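Local coordinates for glycoside hydrolase family 81 (Clostridium thermocellum, PDB 6FOP), which probably hydrolyses beta-1,3-glucans such as laminarin as part of the bacterium's cellulosome, at residues 56-61 against 67-72; 41-46 against 51-56; 429-434 against 509-514; 503-508 against 670-675; 322-327 against 350-355. One frame throughout, in Å; residues are numbered along the deposited sequence. Where two conformers were deposited one is given.

Interaction 1: residues 56-61 against 67-72; sequences HPLTFK and IEVGKP
Thr59 and Gly70 form a hydrogen-bonded antiparallel pair, and Lys61 with Glu68 forms the next one. Thr59 N donates to Gly70 O (2.9 Å), and Gly70 N answers to Thr59 O at the same length. Lys61 and Glu68 exchange a second couple of backbone bonds. Between them lies the non-hydrogen-bonded pair Phe60 and Val69, where Phe60 CA comes to 3.1 Å from Glu68 O in a CA-H...O contact. Strands 59-63 and 66-70 thus make a beta hairpin, flanked in its antiparallel sheet by strand 53-54 on one side and strand 89-93 on the other.

The apolar contacts fall on both faces. With CG beside its backbone N (chi1 -52°), the Phe60 ring runs alongside Val69, whose CG2 sits at the ring edge, 4.0 Å from CD1 of Phe60. On the opposite face, Thr59 CG2 meets Pro72 CG at 3.5 Å.

Polar groups share the face of Thr59. Lys61 NZ and Glu68 OE1 are 4.1 Å apart, too far for a salt bridge, but a water accepts from Lys61 NZ and donates to Glu68 OE2, each at 2.7 Å. Glu68 OE2 has a salt bridge with Lys63. The two nitrogens of His85 bond to Thr59 OG1 and Glu68 OE1, tying both strands to one imidazole.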
# COMPACT_ATOMS: atom_id res chain seq x y z
N HIS A 56 -14.13 -6.65 -1.80
CA HIS A 56 -14.02 -6.99 -3.24
C HIS A 56 -13.92 -8.51 -3.47
O HIS A 56 -12.99 -9.14 -2.98
CB HIS A 56 -12.84 -6.31 -3.96
CG HIS A 56 -12.77 -4.82 -3.84
ND1 HIS A 56 -11.56 -4.18 -3.65
CD2 HIS A 56 -13.70 -3.84 -3.90
CE1 HIS A 56 -11.75 -2.87 -3.59
NE2 HIS A 56 -13.03 -2.63 -3.77
N PRO A 57 -14.86 -9.10 -4.21
CA PRO A 57 -15.93 -8.42 -4.97
C PRO A 57 -17.09 -7.85 -4.13
O PRO A 57 -17.89 -7.08 -4.65
CB PRO A 57 -16.39 -9.51 -5.95
CG PRO A 57 -16.12 -10.77 -5.17
CD PRO A 57 -14.78 -10.53 -4.54
N LEU A 58 -17.21 -8.30 -2.89
CA LEU A 58 -18.29 -7.85 -2.01
C LEU A 58 -17.95 -6.59 -1.24
O LEU A 58 -16.77 -6.31 -0.91
CB LEU A 58 -18.64 -8.93 -0.97
CG LEU A 58 -19.22 -10.22 -1.53
CD1 LEU A 58 -19.22 -11.32 -0.48
CD2 LEU A 58 -20.63 -10.04 -2.03
N THR A 59 -18.99 -5.86 -0.88
CA THR A 59 -18.88 -4.76 0.05
C THR A 59 -19.89 -4.92 1.16
O THR A 59 -20.93 -5.57 0.97
CB THR A 59 -18.99 -3.39 -0.63
OG1 THR A 59 -20.31 -3.21 -1.13
CG2 THR A 59 -18.01 -3.27 -1.80
N PHE A 60 -19.61 -4.31 2.30
CA PHE A 60 -20.42 -4.50 3.50
C PHE A 60 -20.60 -3.21 4.26
O PHE A 60 -19.82 -2.26 4.09
CB PHE A 60 -19.75 -5.52 4.45
CG PHE A 60 -19.38 -6.82 3.79
CD1 PHE A 60 -20.32 -7.84 3.67
CD2 PHE A 60 -18.08 -7.02 3.29
CE1 PHE A 60 -19.98 -9.02 3.03
CE2 PHE A 60 -17.75 -8.20 2.65
CZ PHE A 60 -18.71 -9.22 2.55
N LYS A 61 -21.58 -3.16 5.14
CA LYS A 61 -21.64 -2.08 6.11
C LYS A 61 -22.38 -2.54 7.33
O LYS A 61 -23.49 -3.07 7.22
CB LYS A 61 -22.31 -0.83 5.52
CG LYS A 61 -22.15 0.39 6.45
CD LYS A 61 -22.80 1.66 5.91
CE LYS A 61 -24.30 1.60 6.08
NZ LYS A 61 -24.91 2.85 5.53
N ILE A 67 -25.71 -6.62 9.09
CA ILE A 67 -24.62 -6.42 8.13
C ILE A 67 -25.16 -6.29 6.72
O ILE A 67 -25.70 -7.26 6.14
CB ILE A 67 -23.60 -7.60 8.16
CG1 ILE A 67 -23.14 -7.96 9.59
CG2 ILE A 67 -22.40 -7.22 7.30
CD1 ILE A 67 -23.89 -9.10 10.24
N GLU A 68 -25.05 -5.09 6.14
CA GLU A 68 -25.40 -4.92 4.74
C GLU A 68 -24.38 -5.66 3.89
O GLU A 68 -23.19 -5.59 4.19
CB GLU A 68 -25.40 -3.45 4.29
CG GLU A 68 -26.36 -2.57 5.06
CD GLU A 68 -26.54 -1.20 4.44
OE1 GLU A 68 -25.66 -0.76 3.68
OE2 GLU A 68 -27.56 -0.53 4.76
N VAL A 69 -24.86 -6.29 2.84
CA VAL A 69 -24.07 -7.01 1.85
C VAL A 69 -24.43 -6.48 0.48
O VAL A 69 -25.63 -6.33 0.15
CB VAL A 69 -24.34 -8.52 1.89
CG1 VAL A 69 -23.55 -9.25 0.80
CG2 VAL A 69 -24.04 -9.11 3.26
N GLY A 70 -23.43 -6.22 -0.36
CA GLY A 70 -23.72 -5.84 -1.74
C GLY A 70 -22.58 -6.10 -2.70
O GLY A 70 -21.43 -6.34 -2.28
N LYS A 71 -22.90 -6.00 -3.98
CA LYS A 71 -21.92 -5.99 -5.04
C LYS A 71 -22.10 -4.66 -5.74
O LYS A 71 -23.16 -4.39 -6.28
CB LYS A 71 -22.07 -7.12 -6.06
CG LYS A 71 -20.86 -7.14 -7.01
CD LYS A 71 -20.87 -8.29 -7.97
CE LYS A 71 -19.69 -8.22 -8.90
NZ LYS A 71 -19.87 -7.19 -9.94
N PRO A 72 -21.06 -3.80 -5.76
CA PRO A 72 -21.25 -2.47 -6.36
C PRO A 72 -21.66 -2.47 -7.82
O PRO A 72 -21.20 -3.31 -8.60
CB PRO A 72 -19.86 -1.82 -6.20
CG PRO A 72 -19.31 -2.48 -4.97
CD PRO A 72 -19.77 -3.90 -5.06
O HOH W 1 -27.53 2.05 5.67

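Interaction 2: residues 41-46 against 51-56; sequences ESSILW and LPIYAH. With MG (magnesium ion), chain Y.
Two flat groups stand at the far ends of the segments that Ser43 and Leu51 join. The indole of Trp46 has Ser42 O at its edge, in the ring plane, while the imidazole of His56 carries Tyr54 O over the centre of one face, 4.0 Å above it. Neither ring crosses the contact, which is made by smaller groups.

Its polar link is a single bond: Leu51 N donates to Ser43 OG over 2.8 Å, at 150°. The first torsion of Ser43 (chi1 74°) turns OG to the other segment, where Leu51 N meets it, and Leu51 CB packs 3.7 Å from the same Ser43 OG. Beside this bond Ile44 and Ile53 cross at about a right angle, with Ile44 CG1 4.0 Å from Ile53 CD1; Ile53 has two conformers, so the exact fit is less certain.

Ile44 O coordinates a magnesium ion at 2.3 Å, and the carbonyls of Asn47, Tyr49 and Ala102 also bind it, so the metal ties the first segment and the connecting loop to Ala102. Ile44 further touches Phe62 of strand 59-63 and Val112 of strand 111-118, so the short, weakly bonded helix packs against strands of two different sheets.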
# COMPACT_ATOMS: atom_id res chain seq x y z
N GLU A 41 -10.73 -2.67 6.48
CA GLU A 41 -11.65 -3.06 7.54
C GLU A 41 -11.68 -2.06 8.70
O GLU A 41 -12.44 -2.21 9.65
CB GLU A 41 -11.32 -4.46 8.07
CG GLU A 41 -10.12 -4.53 9.02
CD GLU A 41 -8.75 -4.34 8.41
OE1 GLU A 41 -8.60 -4.49 7.20
OE2 GLU A 41 -7.80 -4.13 9.23
N SER A 42 -10.83 -1.03 8.64
CA SER A 42 -10.52 -0.23 9.83
C SER A 42 -11.67 0.49 10.46
O SER A 42 -11.65 0.71 11.66
CB SER A 42 -9.40 0.74 9.51
OG SER A 42 -8.24 0.04 9.13
N SER A 43 -12.68 0.88 9.67
CA SER A 43 -13.78 1.68 10.25
C SER A 43 -14.61 0.93 11.30
O SER A 43 -15.24 1.55 12.15
CB SER A 43 -14.71 2.23 9.17
OG SER A 43 -15.55 1.22 8.62
N ILE A 44 -14.55 -0.40 11.27
CA ILE A 44 -15.16 -1.21 12.33
C ILE A 44 -14.63 -0.84 13.71
O ILE A 44 -15.42 -0.78 14.65
CB ILE A 44 -14.95 -2.70 12.09
CG1 ILE A 44 -15.56 -3.16 10.76
CG2 ILE A 44 -15.54 -3.53 13.22
CD1 ILE A 44 -15.08 -4.51 10.29
N LEU A 45 -13.33 -0.55 13.79
CA LEU A 45 -12.66 -0.23 15.05
C LEU A 45 -12.98 1.17 15.56
O LEU A 45 -13.02 1.39 16.78
CB LEU A 45 -11.14 -0.38 14.90
CG LEU A 45 -10.65 -1.81 14.71
CD1 LEU A 45 -9.30 -1.81 14.00
CD2 LEU A 45 -10.59 -2.57 16.02
N TRP A 46 -13.13 2.13 14.63
CA TRP A 46 -13.23 3.54 15.00
C TRP A 46 -14.68 4.02 15.20
O TRP A 46 -14.93 4.96 15.96
CB TRP A 46 -12.55 4.40 13.92
CG TRP A 46 -11.05 4.25 13.79
CD1 TRP A 46 -10.38 3.25 13.16
CD2 TRP A 46 -10.07 5.19 14.23
NE1 TRP A 46 -9.01 3.50 13.19
CE2 TRP A 46 -8.81 4.68 13.85
CE3 TRP A 46 -10.14 6.41 14.89
CZ2 TRP A 46 -7.62 5.38 14.09
CZ3 TRP A 46 -8.96 7.08 15.15
CH2 TRP A 46 -7.72 6.57 14.75
N LEU A 51 -18.22 2.20 8.59
CA LEU A 51 -18.49 2.80 7.28
C LEU A 51 -18.45 1.65 6.27
O LEU A 51 -18.20 0.49 6.64
CB LEU A 51 -17.46 3.90 6.95
CG LEU A 51 -17.78 5.29 7.52
CD1 LEU A 51 -19.00 5.91 6.85
CD2 LEU A 51 -17.92 5.31 9.02
N PRO A 52 -18.73 1.94 5.00
CA PRO A 52 -18.67 0.82 4.04
C PRO A 52 -17.30 0.15 3.98
O PRO A 52 -16.26 0.83 4.01
CB PRO A 52 -19.07 1.48 2.71
CG PRO A 52 -19.93 2.62 3.13
CD PRO A 52 -19.22 3.16 4.34
N ILE A 53 -17.34 -1.18 3.83
CA ILE A 53 -16.18 -2.06 3.92
C ILE A 53 -15.95 -2.63 2.53
O ILE A 53 -16.74 -3.43 2.04
CB ILE A 53 -16.44 -3.21 4.92
CG1 ILE A 53 -16.94 -2.69 6.28
CG2 ILE A 53 -15.21 -4.10 5.04
CD1 ILE A 53 -15.93 -1.88 7.04
N TYR A 54 -14.84 -2.20 1.88
CA TYR A 54 -14.60 -2.56 0.50
C TYR A 54 -13.66 -3.74 0.42
O TYR A 54 -12.45 -3.59 0.34
CB TYR A 54 -14.10 -1.34 -0.32
CG TYR A 54 -15.18 -0.28 -0.50
CD1 TYR A 54 -15.35 0.74 0.43
CD2 TYR A 54 -16.08 -0.33 -1.56
CE1 TYR A 54 -16.36 1.69 0.30
CE2 TYR A 54 -17.09 0.60 -1.68
CZ TYR A 54 -17.21 1.62 -0.76
OH TYR A 54 -18.23 2.52 -0.94
N ALA A 55 -14.24 -4.94 0.52
CA ALA A 55 -13.50 -6.18 0.47
C ALA A 55 -13.13 -6.60 -0.93
O ALA A 55 -11.93 -6.82 -1.20
CB ALA A 55 -14.28 -7.28 1.19
N HIS A 56 -14.13 -6.65 -1.80
CA HIS A 56 -14.02 -6.99 -3.24
C HIS A 56 -13.92 -8.51 -3.47
O HIS A 56 -12.99 -9.14 -2.98
CB HIS A 56 -12.84 -6.31 -3.96
CG HIS A 56 -12.77 -4.82 -3.84
ND1 HIS A 56 -11.56 -4.18 -3.65
CD2 HIS A 56 -13.70 -3.84 -3.90
CE1 HIS A 56 -11.75 -2.87 -3.59
NE2 HIS A 56 -13.03 -2.63 -3.77
MG MG Y . -17.66 -0.63 15.15

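Interaction 3: residues 429-434 against 509-514; sequences QIALRD and EATGNK
In the helical C-terminal domain of family 81, the ends of helices 416-433 and 494-511 meet through Ala431, Leu432 and Ala510. The methyl of Ala510 is the shared element: its CB lies 3.8 Å from Ala431 CB and 3.6 Å from Leu432 CD2. Leu432 holds its CG beside the backbone N (chi1 -71°), which swings the CD2 branch over Ala510. The small side chains of Ala431 and Ala510 allow a close backbone approach; the nearest CA pair, Leu432 CA and Ala510 CA, is 5.1 Å apart.

Helix-to-helix packing of this kind is consistent with the alpha-helical barrel of the six-hairpin clan. No direct hydrogen bond spans the contact, yet one water does, donating to Ala431 O and to Ala510 O, each at 2.8 Å. It thereby serves two carbonyls near helix ends.

Both helices end just beyond the contact. Gly512, with positive phi, closes its helix in a Schellman motif, and Asn513 then N-caps the following helix through the backbone N of Ile516; Asp434 does likewise for Trp437 N. On the far side of the first helix, Arg433 NH1 donates to Gln429 O and to Gln429 OE1, both at 2.9 Å. The amide oxygen is met on a lone pair, whereas the donor to the main-chain oxygen is tilted from the carbonyl plane. A salt bridge from Arg433 NE to Glu357 also restrains the guanidinium.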
# COMPACT_ATOMS: atom_id res chain seq x y z
N GLN A 429 20.74 6.63 4.28
CA GLN A 429 21.91 7.29 3.69
C GLN A 429 23.03 7.43 4.73
O GLN A 429 24.21 7.25 4.38
CB GLN A 429 21.53 8.63 3.11
CG GLN A 429 20.60 8.60 1.89
CD GLN A 429 21.17 7.87 0.70
OE1 GLN A 429 22.37 7.62 0.61
NE2 GLN A 429 20.31 7.51 -0.25
N ILE A 430 22.69 7.74 5.98
CA ILE A 430 23.71 7.75 7.02
C ILE A 430 24.31 6.35 7.21
O ILE A 430 25.54 6.20 7.28
CB ILE A 430 23.20 8.32 8.35
CG1 ILE A 430 22.79 9.77 8.18
CG2 ILE A 430 24.24 8.18 9.44
CD1 ILE A 430 21.96 10.30 9.29
N ALA A 431 23.45 5.33 7.27
CA ALA A 431 23.93 3.95 7.46
C ALA A 431 24.91 3.45 6.42
O ALA A 431 25.84 2.71 6.73
CB ALA A 431 22.74 3.01 7.58
N LEU A 432 24.71 3.88 5.17
CA LEU A 432 25.60 3.50 4.06
C LEU A 432 27.01 4.09 4.26
O LEU A 432 27.97 3.57 3.71
CB LEU A 432 25.02 3.98 2.72
CG LEU A 432 23.79 3.20 2.27
CD1 LEU A 432 23.05 3.97 1.18
CD2 LEU A 432 24.19 1.81 1.80
N ARG A 433 27.10 5.16 5.04
CA ARG A 433 28.34 5.89 5.28
C ARG A 433 28.94 5.68 6.66
O ARG A 433 30.12 5.95 6.86
CB ARG A 433 28.09 7.38 5.06
CG ARG A 433 27.73 7.72 3.63
CD ARG A 433 27.05 9.06 3.54
NE ARG A 433 26.86 9.45 2.15
CZ ARG A 433 25.87 9.04 1.35
NH1 ARG A 433 24.92 8.25 1.80
NH2 ARG A 433 25.80 9.45 0.10
N ASP A 434 28.14 5.22 7.61
CA ASP A 434 28.54 5.23 9.00
C ASP A 434 27.85 4.06 9.69
O ASP A 434 26.74 4.21 10.23
CB ASP A 434 28.22 6.56 9.65
CG ASP A 434 28.71 6.66 11.06
OD1 ASP A 434 29.09 5.63 11.64
OD2 ASP A 434 28.68 7.79 11.60
N GLU A 509 19.96 -3.39 3.65
CA GLU A 509 21.19 -3.76 3.01
C GLU A 509 22.39 -3.06 3.67
O GLU A 509 23.42 -3.69 3.89
CB GLU A 509 21.13 -3.43 1.52
CG GLU A 509 22.34 -3.88 0.71
CD GLU A 509 22.56 -5.37 0.64
OE1 GLU A 509 21.72 -6.20 1.09
OE2 GLU A 509 23.62 -5.75 0.12
N ALA A 510 22.23 -1.78 4.04
CA ALA A 510 23.34 -1.05 4.67
C ALA A 510 23.75 -1.64 6.01
O ALA A 510 24.91 -1.59 6.39
CB ALA A 510 22.96 0.40 4.88
N THR A 511 22.78 -2.17 6.75
CA THR A 511 23.03 -2.72 8.08
C THR A 511 23.24 -4.22 8.09
O THR A 511 23.44 -4.81 9.15
CB THR A 511 21.91 -2.32 9.06
OG1 THR A 511 20.67 -2.86 8.61
CG2 THR A 511 21.80 -0.80 9.22
N GLY A 512 23.22 -4.86 6.91
CA GLY A 512 23.38 -6.31 6.83
C GLY A 512 22.24 -7.13 7.40
O GLY A 512 22.47 -8.25 7.86
N ASN A 513 21.03 -6.57 7.39
CA ASN A 513 19.86 -7.22 7.94
C ASN A 513 18.96 -7.70 6.78
O ASN A 513 18.17 -6.92 6.21
CB ASN A 513 19.13 -6.28 8.90
CG ASN A 513 17.98 -6.95 9.61
OD1 ASN A 513 17.31 -7.82 9.05
ND2 ASN A 513 17.75 -6.54 10.85
N LYS A 514 19.10 -8.98 6.44
CA LYS A 514 18.38 -9.53 5.29
C LYS A 514 16.88 -9.55 5.53
O LYS A 514 16.11 -9.37 4.60
CB LYS A 514 18.88 -10.93 4.90
CG LYS A 514 20.29 -10.95 4.31
CD LYS A 514 20.64 -12.32 3.74
CE LYS A 514 22.15 -12.47 3.53
NZ LYS A 514 22.72 -11.47 2.59
O HOH W 2 25.40 0.41 8.35

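Interaction 4: residues 503-508 against 670-675; sequences AIILWG and TPLYSV
Ile505 and Leu506 belong to an unbroken helical turn, while Leu672 lies in the extended chain that leads into strand 673-678. The backbones keep well apart: Leu506 CA is 8.3 Å from Leu672 CA, and no hydrogen bond joins the two segments. Side chains bridge the gap, and one branch does most of the work.

Leu672 CD2 reaches 3.9 Å from Leu506 CD2 and 4.2 Å from Ile505 CG2. The two leucines meet at a slant, whereas Ile505 and Leu672 run antiparallel alongside each other. In Ile505 the touching CG2 is anti to the backbone N, with CG1 beside that nitrogen (chi1 -62°).

The contact sets the terminal four-stranded antiparallel sheet, to which 673-678 belongs, against helix 494-511 of the family 81 C-terminal domain. Leu672 is bonded through its backbone to Tyr687 of the neighbouring strand 681-688, and Pro671 O accepts from Tyr302 OH. Around the contact, Ile505 also touches Ile521 and Tyr524 of helix 514-534, and Leu506 touches Ala428 of helix 416-433. Further along the strand, Ser674 OG turns back to donate to Tyr673 O at 2.7 Å, approaching that carbonyl nearly side-on at 103°.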
# COMPACT_ATOMS: atom_id res chain seq x y z
N ALA A 503 13.54 3.10 1.10
CA ALA A 503 14.38 3.40 2.24
C ALA A 503 14.62 2.17 3.11
O ALA A 503 15.71 2.00 3.64
CB ALA A 503 13.78 4.52 3.08
N ILE A 504 13.58 1.34 3.30
CA ILE A 504 13.72 0.09 4.05
C ILE A 504 14.71 -0.87 3.36
O ILE A 504 15.55 -1.50 4.02
CB ILE A 504 12.35 -0.55 4.28
CG1 ILE A 504 11.53 0.30 5.26
CG2 ILE A 504 12.50 -1.95 4.86
CD1 ILE A 504 10.12 -0.17 5.47
N ILE A 505 14.64 -0.96 2.04
CA ILE A 505 15.62 -1.77 1.30
C ILE A 505 17.04 -1.29 1.61
O ILE A 505 17.94 -2.08 1.96
CB ILE A 505 15.40 -1.73 -0.23
CG1 ILE A 505 14.02 -2.30 -0.61
CG2 ILE A 505 16.51 -2.47 -0.97
CD1 ILE A 505 13.67 -2.17 -2.08
N LEU A 506 17.24 0.02 1.47
CA LEU A 506 18.58 0.58 1.70
C LEU A 506 19.04 0.39 3.12
O LEU A 506 20.20 0.03 3.34
CB LEU A 506 18.63 2.06 1.34
CG LEU A 506 18.40 2.49 -0.11
CD1 LEU A 506 18.42 4.02 -0.26
CD2 LEU A 506 19.42 1.81 -1.03
N TRP A 507 18.15 0.61 4.09
CA TRP A 507 18.52 0.39 5.49
C TRP A 507 18.93 -1.05 5.77
O TRP A 507 19.94 -1.32 6.39
CB TRP A 507 17.35 0.78 6.40
CG TRP A 507 17.63 0.52 7.83
CD1 TRP A 507 17.26 -0.58 8.56
CD2 TRP A 507 18.39 1.34 8.73
NE1 TRP A 507 17.74 -0.50 9.84
CE2 TRP A 507 18.45 0.66 9.97
CE3 TRP A 507 19.04 2.58 8.61
CZ2 TRP A 507 19.09 1.20 11.09
CZ3 TRP A 507 19.68 3.09 9.71
CH2 TRP A 507 19.71 2.40 10.93
N GLY A 508 18.12 -1.98 5.30
CA GLY A 508 18.41 -3.38 5.50
C GLY A 508 19.72 -3.81 4.87
O GLY A 508 20.53 -4.47 5.49
N THR A 670 22.12 -9.23 -7.40
CA THR A 670 22.48 -8.35 -6.29
C THR A 670 21.30 -7.42 -6.01
O THR A 670 20.49 -7.19 -6.90
CB THR A 670 23.79 -7.58 -6.61
OG1 THR A 670 24.43 -7.18 -5.41
CG2 THR A 670 23.53 -6.40 -7.52
N PRO A 671 21.21 -6.84 -4.78
CA PRO A 671 20.00 -6.04 -4.50
C PRO A 671 20.07 -4.60 -5.02
O PRO A 671 19.04 -4.03 -5.31
CB PRO A 671 19.88 -6.03 -2.98
CG PRO A 671 21.07 -6.73 -2.45
CD PRO A 671 21.87 -7.33 -3.55
N LEU A 672 21.27 -4.01 -5.13
CA LEU A 672 21.39 -2.58 -5.46
C LEU A 672 22.07 -2.46 -6.82
O LEU A 672 23.28 -2.56 -6.94
CB LEU A 672 22.13 -1.83 -4.37
CG LEU A 672 21.60 -1.99 -2.93
CD1 LEU A 672 22.48 -1.19 -1.96
CD2 LEU A 672 20.15 -1.60 -2.83
N TYR A 673 21.25 -2.28 -7.84
CA TYR A 673 21.72 -2.12 -9.20
C TYR A 673 20.67 -1.39 -10.02
O TYR A 673 19.52 -1.26 -9.59
CB TYR A 673 22.05 -3.46 -9.86
CG TYR A 673 20.84 -4.32 -10.17
CD1 TYR A 673 20.27 -5.15 -9.20
CD2 TYR A 673 20.31 -4.35 -11.45
CE1 TYR A 673 19.17 -5.96 -9.50
CE2 TYR A 673 19.23 -5.15 -11.77
CZ TYR A 673 18.68 -5.97 -10.80
OH TYR A 673 17.63 -6.78 -11.18
N SER A 674 21.07 -0.92 -11.19
CA SER A 674 20.14 -0.53 -12.26
C SER A 674 20.86 -0.61 -13.60
O SER A 674 22.10 -0.42 -13.67
CB SER A 674 19.50 0.85 -12.05
OG SER A 674 18.58 0.84 -10.97
N VAL A 675 20.10 -0.84 -14.65
CA VAL A 675 20.61 -0.89 -16.01
C VAL A 675 19.91 0.16 -16.83
O VAL A 675 18.70 0.36 -16.73
CB VAL A 675 20.41 -2.27 -16.66
CG1 VAL A 675 21.06 -2.34 -18.04
CG2 VAL A 675 20.97 -3.37 -15.75

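Interaction 5: residues 322-327 against 350-355; sequences RYINEL and SCALPI
Ile324 is the main bump of this contact, and Ala352 and Ile355, one turn apart on the partner helix, form the hollow it enters. Its CD1 comes 3.9 Å from Ile355 CG2, 4.1 Å from Ala352 CB and 3.7 Å from Ala352 O, so the tip touches side chains and main chain alike. Ile355 turns its CG2 toward this tip, and the two isoleucines overlap at a slant.

A second bump comes from Leu327, one turn on from Ile324. With CG extended opposite the backbone N (chi1 180°), its CD2 presses on Ala352 CB at 3.3 Å, closer than usual for two carbons. Ala352 CB is therefore met by two neighbouring bumps, its small side chain letting both larger ones approach.

The axes of the two segments approach to 10.6 Å and lie aslant, with 135° between their N-to-C directions, and helix 339-359 is kinked near Pro354. On the flank away from the contact, Arg322 NH1 forms a salt bridge with Glu326 OE2. Around the interface, helix 362-379 adds Ala364 against Ile324 and Phe368 against Leu327, while helix 646-659 brings Ala647 to Ile324 and His651 to Ile355, so both of these helices pack against the pair.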
# COMPACT_ATOMS: atom_id res chain seq x y z
N ARG A 322 27.61 24.81 -7.83
CA ARG A 322 26.97 26.00 -7.30
C ARG A 322 25.56 25.70 -6.75
O ARG A 322 25.18 26.22 -5.68
CB ARG A 322 26.89 27.11 -8.36
CG ARG A 322 26.08 28.33 -7.91
CD ARG A 322 26.26 29.50 -8.84
NE ARG A 322 26.02 29.18 -10.24
CZ ARG A 322 24.82 29.09 -10.81
NH1 ARG A 322 23.72 29.32 -10.11
NH2 ARG A 322 24.74 28.77 -12.10
N TYR A 323 24.81 24.87 -7.46
CA TYR A 323 23.51 24.47 -6.93
C TYR A 323 23.62 23.77 -5.58
O TYR A 323 22.80 24.00 -4.69
CB TYR A 323 22.73 23.57 -7.93
CG TYR A 323 22.59 24.12 -9.33
CD1 TYR A 323 22.63 25.47 -9.60
CD2 TYR A 323 22.45 23.25 -10.41
CE1 TYR A 323 22.52 25.94 -10.91
CE2 TYR A 323 22.35 23.70 -11.70
CZ TYR A 323 22.43 25.06 -11.97
OH TYR A 323 22.33 25.49 -13.27
N ILE A 324 24.65 22.94 -5.43
CA ILE A 324 24.93 22.29 -4.15
C ILE A 324 25.24 23.33 -3.06
O ILE A 324 24.72 23.24 -1.97
CB ILE A 324 26.03 21.23 -4.30
CG1 ILE A 324 25.46 20.00 -5.02
CG2 ILE A 324 26.66 20.86 -2.97
CD1 ILE A 324 24.45 19.18 -4.21
N ASN A 325 26.07 24.33 -3.40
CA ASN A 325 26.34 25.40 -2.43
C ASN A 325 25.11 26.21 -2.07
O ASN A 325 24.94 26.61 -0.92
CB ASN A 325 27.46 26.32 -2.95
CG ASN A 325 28.83 25.68 -2.84
OD1 ASN A 325 29.08 24.86 -1.96
ND2 ASN A 325 29.72 26.07 -3.71
N GLU A 326 24.24 26.45 -3.05
CA GLU A 326 23.01 27.18 -2.79
C GLU A 326 22.14 26.38 -1.80
O GLU A 326 21.60 26.96 -0.86
CB GLU A 326 22.27 27.48 -4.12
CG GLU A 326 23.00 28.53 -4.97
CD GLU A 326 22.53 28.68 -6.41
OE1 GLU A 326 21.63 27.94 -6.85
OE2 GLU A 326 23.08 29.58 -7.12
N LEU A 327 22.04 25.08 -2.01
CA LEU A 327 21.29 24.25 -1.08
C LEU A 327 21.94 24.19 0.29
O LEU A 327 21.24 24.18 1.31
CB LEU A 327 21.10 22.85 -1.67
CG LEU A 327 20.32 21.87 -0.79
CD1 LEU A 327 18.89 22.32 -0.53
CD2 LEU A 327 20.37 20.51 -1.41
N SER A 350 18.94 14.07 1.76
CA SER A 350 19.31 12.70 1.41
C SER A 350 19.62 12.50 -0.05
O SER A 350 20.50 11.69 -0.41
CB SER A 350 18.18 11.74 1.81
OG SER A 350 17.92 11.75 3.19
N CYS A 351 18.89 13.23 -0.91
CA CYS A 351 19.09 13.16 -2.34
C CYS A 351 20.25 14.05 -2.84
O CYS A 351 20.86 13.74 -3.86
CB CYS A 351 17.78 13.48 -3.07
SG CYS A 351 16.49 12.25 -2.86
N ALA A 352 20.57 15.11 -2.10
CA ALA A 352 21.68 16.00 -2.51
C ALA A 352 23.03 15.54 -1.99
O ALA A 352 24.07 15.84 -2.60
CB ALA A 352 21.41 17.40 -2.03
N LEU A 353 23.04 14.84 -0.86
CA LEU A 353 24.29 14.43 -0.21
C LEU A 353 25.27 13.72 -1.15
O LEU A 353 26.44 14.13 -1.24
CB LEU A 353 23.95 13.57 1.02
CG LEU A 353 25.11 12.92 1.75
CD1 LEU A 353 26.16 13.95 2.21
CD2 LEU A 353 24.61 12.09 2.91
N PRO A 354 24.83 12.68 -1.87
CA PRO A 354 25.79 11.99 -2.74
C PRO A 354 26.33 12.87 -3.87
O PRO A 354 27.45 12.63 -4.37
CB PRO A 354 24.99 10.81 -3.30
CG PRO A 354 23.58 11.19 -3.10
CD PRO A 354 23.53 12.01 -1.86
N ILE A 355 25.53 13.85 -4.31
CA ILE A 355 25.96 14.75 -5.38
C ILE A 355 27.11 15.62 -4.85
O ILE A 355 28.14 15.80 -5.53
CB ILE A 355 24.78 15.58 -5.91
CG1 ILE A 355 23.68 14.65 -6.44
CG2 ILE A 355 25.25 16.56 -6.98
CD1 ILE A 355 22.37 15.32 -6.76

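The five contacts fall into two groups on opposite sides of the chain's centre. Interactions 1 and 2, with centres about 10 Å apart, adjoin in the sheet where strands 53-54 and 59-63 are neighbours; they share His56, and interaction 2 closes before interaction 1 opens. Interactions 3, 4 and 5 lie in the other half: 3 and 4, also about 10 Å apart between centres, both use helix 494-511, and their segments alternate along the chain, while 5 comes earlier and touches 3 through Arg433. Between the groups, nearest atoms are at least about 19 Å apart. One chain thus builds a beta-rich part and a helical part, with the terminal sheet packed against the latter at interaction 4.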